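Local coordinates for core protein VP7 (Bluetongue virus, PDB 1BVP), which forms trimeric capsomers that assemble on a VP3 scaffold to build the inner capsid of the virus, and can bind host cell surface receptors, at residues A[100-103]-A[104-107]; A[272-275]-A[276-280]. One frame throughout, in Å; residues are numbered along the deposited sequence.

Contact 1. Residues A[100-103]-A[104-107]; sequences PFTT and EAAN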
# COMPACT_ATOMS: atom_id res chain seq x y z
N PRO A 100 30.52 12.56 5.73
CA PRO A 100 30.05 11.19 5.51
C PRO A 100 28.51 11.07 5.37
O PRO A 100 27.76 11.97 5.76
CB PRO A 100 30.58 10.46 6.75
CG PRO A 100 30.39 11.52 7.83
CD PRO A 100 30.71 12.86 7.16
N PHE A 101 28.06 10.02 4.70
CA PHE A 101 26.63 9.77 4.57
C PHE A 101 26.37 8.40 5.21
O PHE A 101 27.29 7.57 5.32
CB PHE A 101 26.16 9.82 3.11
CG PHE A 101 26.97 8.97 2.17
CD1 PHE A 101 26.74 7.60 2.06
CD2 PHE A 101 27.94 9.55 1.36
CE1 PHE A 101 27.49 6.81 1.16
CE2 PHE A 101 28.69 8.79 0.46
CZ PHE A 101 28.46 7.41 0.36
N THR A 102 25.18 8.20 5.75
CA THR A 102 24.86 6.94 6.39
C THR A 102 24.47 5.80 5.42
O THR A 102 24.08 6.03 4.27
CB THR A 102 23.70 7.12 7.35
OG1 THR A 102 22.57 7.63 6.62
CG2 THR A 102 24.06 8.07 8.45
N THR A 103 24.57 4.57 5.91
CA THR A 103 24.17 3.39 5.16
C THR A 103 22.69 3.54 4.71
O THR A 103 22.38 3.23 3.56
CB THR A 103 24.34 2.14 6.05
OG1 THR A 103 25.73 1.84 6.18
CG2 THR A 103 23.66 0.95 5.46
N GLU A 104 21.80 4.03 5.58
CA GLU A 104 20.38 4.24 5.25
C GLU A 104 20.25 5.20 4.08
O GLU A 104 19.66 4.86 3.05
CB GLU A 104 19.61 4.85 6.42
CG GLU A 104 19.51 3.99 7.67
CD GLU A 104 20.88 3.55 8.28
OE1 GLU A 104 21.82 4.39 8.45
OE2 GLU A 104 21.00 2.34 8.61
N ALA A 105 20.85 6.38 4.19
CA ALA A 105 20.73 7.33 3.11
C ALA A 105 21.30 6.78 1.79
O ALA A 105 20.71 6.93 0.72
CB ALA A 105 21.39 8.62 3.48
N ALA A 106 22.42 6.09 1.87
CA ALA A 106 23.07 5.57 0.68
C ALA A 106 22.15 4.59 -0.00
O ALA A 106 21.96 4.64 -1.20
CB ALA A 106 24.37 4.85 1.08
N ASN A 107 21.64 3.66 0.78
CA ASN A 107 20.74 2.64 0.25
C ASN A 107 19.44 3.19 -0.31
O ASN A 107 18.92 2.71 -1.31
CB ASN A 107 20.49 1.59 1.32
CG ASN A 107 21.65 0.61 1.44
OD1 ASN A 107 21.65 -0.44 0.80
ND2 ASN A 107 22.65 0.97 2.21
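Thr103 and Asn107 set their side chains next to each other and pointing the same way, with the methyl CG2 of Thr103 3.4 Å from ND2 of Asn107. This methyl lies anti to its own backbone nitrogen (chi1 -73° for OG1), on the side where the amide passes. The amide runs back alongside the threonine, and ND2 gives a nearly straight hydrogen bond to Thr103 O (2.6 Å). That oxygen lies in the plane of the amide, but ND2 stands above the carbonyl plane. Asn107 N reaches the same oxygen from the opposite face, at 2.9 Å, so two donors of one residue grip a single carbonyl. ND2 also serves Arg13 O of a second subunit, as suits an amide with two N-H groups.

The stretch is the capped start of helix 103-116. Thr102 is the N-cap: with chi1 at 58°, its OG1 sits between the backbone N and the carbonyl carbon, and takes the N-H of Ala105 at 3.2 Å. A short side chain with its hydroxyl on the beta carbon suits this place, reaching a first-turn N-H that lacks an earlier helical carbonyl. Thr102 O begins the helical pattern by accepting from Ala106 N at 2.9 Å. Phe101, the residue before the N-cap, turns so that CE1 touches Ala106 CB at 3.7 Å, a hydrophobic staple; the small methyl accommodates the ring, which also packs on helix 2-15. Glu104 lies by Glu104 of both neighbouring subunits, with a long, weak ion pair from OE2 to Arg13 NH1 of the second.

Contact 2. Residues A[272-275]-A[276-280]; sequences SFRD and HTWHG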
# COMPACT_ATOMS: atom_id res chain seq x y z
N SER A 272 0.86 17.61 3.28
CA SER A 272 0.14 18.00 4.48
C SER A 272 0.33 19.49 4.69
O SER A 272 1.35 20.10 4.28
CB SER A 272 0.62 17.25 5.69
OG SER A 272 0.21 15.92 5.56
N PHE A 273 -0.64 20.05 5.37
CA PHE A 273 -0.68 21.47 5.61
C PHE A 273 0.38 21.99 6.58
O PHE A 273 1.18 22.86 6.20
CB PHE A 273 -2.08 21.83 6.10
CG PHE A 273 -2.27 23.29 6.40
CD1 PHE A 273 -2.09 24.25 5.39
CD2 PHE A 273 -2.63 23.70 7.69
CE1 PHE A 273 -2.26 25.62 5.66
CE2 PHE A 273 -2.80 25.06 7.98
CZ PHE A 273 -2.62 26.03 6.95
N ARG A 274 0.36 21.45 7.81
CA ARG A 274 1.26 21.85 8.92
C ARG A 274 0.84 23.25 9.41
O ARG A 274 0.21 23.39 10.47
CB ARG A 274 2.74 21.77 8.50
CG ARG A 274 3.24 20.37 8.67
CD ARG A 274 4.56 20.13 8.04
NE ARG A 274 5.17 18.94 8.63
CZ ARG A 274 5.10 17.72 8.11
NH1 ARG A 274 4.44 17.56 6.97
NH2 ARG A 274 5.59 16.68 8.78
N ASP A 275 1.14 24.25 8.60
CA ASP A 275 0.75 25.62 8.90
C ASP A 275 0.95 26.41 7.62
O ASP A 275 1.49 25.87 6.61
CB ASP A 275 1.54 26.22 10.08
CG ASP A 275 3.07 26.24 9.85
OD1 ASP A 275 3.57 26.56 8.74
OD2 ASP A 275 3.78 25.94 10.81
N HIS A 276 0.64 27.69 7.69
CA HIS A 276 0.76 28.53 6.50
C HIS A 276 2.12 28.68 5.92
O HIS A 276 2.26 28.83 4.71
CB HIS A 276 0.15 29.90 6.74
CG HIS A 276 -1.32 29.85 6.99
ND1 HIS A 276 -1.85 29.75 8.27
CD2 HIS A 276 -2.37 29.81 6.14
CE1 HIS A 276 -3.16 29.65 8.18
NE2 HIS A 276 -3.51 29.68 6.90
N THR A 277 3.14 28.65 6.77
CA THR A 277 4.50 28.80 6.30
C THR A 277 4.94 27.55 5.53
O THR A 277 5.44 27.63 4.39
CB THR A 277 5.43 29.14 7.48
OG1 THR A 277 4.98 30.37 8.08
CG2 THR A 277 6.87 29.30 7.02
N TRP A 278 4.68 26.38 6.10
CA TRP A 278 5.07 25.17 5.42
C TRP A 278 4.31 25.06 4.11
O TRP A 278 4.85 24.71 3.04
CB TRP A 278 4.77 23.97 6.28
CG TRP A 278 4.95 22.73 5.51
CD1 TRP A 278 3.98 21.90 5.03
CD2 TRP A 278 6.19 22.23 5.02
NE1 TRP A 278 4.53 20.93 4.24
CE2 TRP A 278 5.89 21.11 4.21
CE3 TRP A 278 7.52 22.64 5.17
CZ2 TRP A 278 6.88 20.38 3.56
CZ3 TRP A 278 8.51 21.92 4.51
CH2 TRP A 278 8.19 20.80 3.71
N HIS A 279 3.02 25.34 4.20
CA HIS A 279 2.17 25.30 3.05
C HIS A 279 2.71 26.25 1.96
O HIS A 279 2.90 25.85 0.78
CB HIS A 279 0.76 25.64 3.50
CG HIS A 279 -0.26 25.45 2.43
ND1 HIS A 279 -0.49 24.23 1.84
CD2 HIS A 279 -1.03 26.34 1.76
CE1 HIS A 279 -1.33 24.38 0.84
NE2 HIS A 279 -1.68 25.66 0.77
N GLY A 280 3.06 27.48 2.35
CA GLY A 280 3.62 28.43 1.40
C GLY A 280 4.96 28.00 0.82
O GLY A 280 5.20 28.09 -0.40
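The imidazole of His276 has the CZ corner of Phe273 over the centre of one face, 3.7 Å above the ring, while the indole of Trp278 carries Arg274 on one of its faces. The first pair is a T-shaped stack, with ring planes at 90° and the phenyl supplying the edge. Round the Phe273 ring, His276 CD2 and His279 ND1, the latter hydrogen-bonded to Arg282 NH2, lie at the edge, and Asp275 C lies off-centre over one face. Phe273, His276 and His279 thus form an aromatic cluster at the N-terminal cap of helix 276-286; the His279 ring meets the phenyl obliquely, with CG 3.7 Å from Phe273 CD1.

Arg274 and Trp278 run alongside each other. The arginine chain is extended from CG to NE, which lays CD over the five-membered ring as a CH-pi contact, 3.7 Å from its centroid. The guanidinium lies beyond, where any cation-pi attraction is at most weak; its NE is bonded to Thr321 OG1 instead. A long aliphatic stem ending in a polar group serves both purposes. At the indole edge, CD1 approaches the carbonyl oxygens Ser272 O and Phe273 O.

The chain enters the helix through a gamma turn centred on Arg274, closed by a weak bond from Asp275 N to Phe273 O. Asp275 is the N-cap: a short carboxylate can reach a first-turn N-H, and its charge is probably favourable at the positive end of the helix dipole. OD2 bonds to Tyr320 OH, and OD1, brought round by a chi1 of 58°, accepts from Trp278 N at 2.9 Å.

In the fold
Contact 1 comes first along the chain, at the start of helix 103-116, and contact 2 follows at the start of helix 276-286; the strands of the chain, between residues 122 and 252, are all inserted between them. Both helix starts lie in the helical part of the subunit, on either side of the beta insertion in sequence. The centres of contact 1 and contact 2 are about 29 Å apart, and the nearest atoms of contacts 1 and 2 about 18 Å. Each also faces a neighbour in the trimer: 100-107 meets mainly the second subunit, near Arg13 and Glu26, whereas 272-274 packs on Gly114 and Thr118 of the third, Gly114 belonging to that neighbour's copy of helix 103-116.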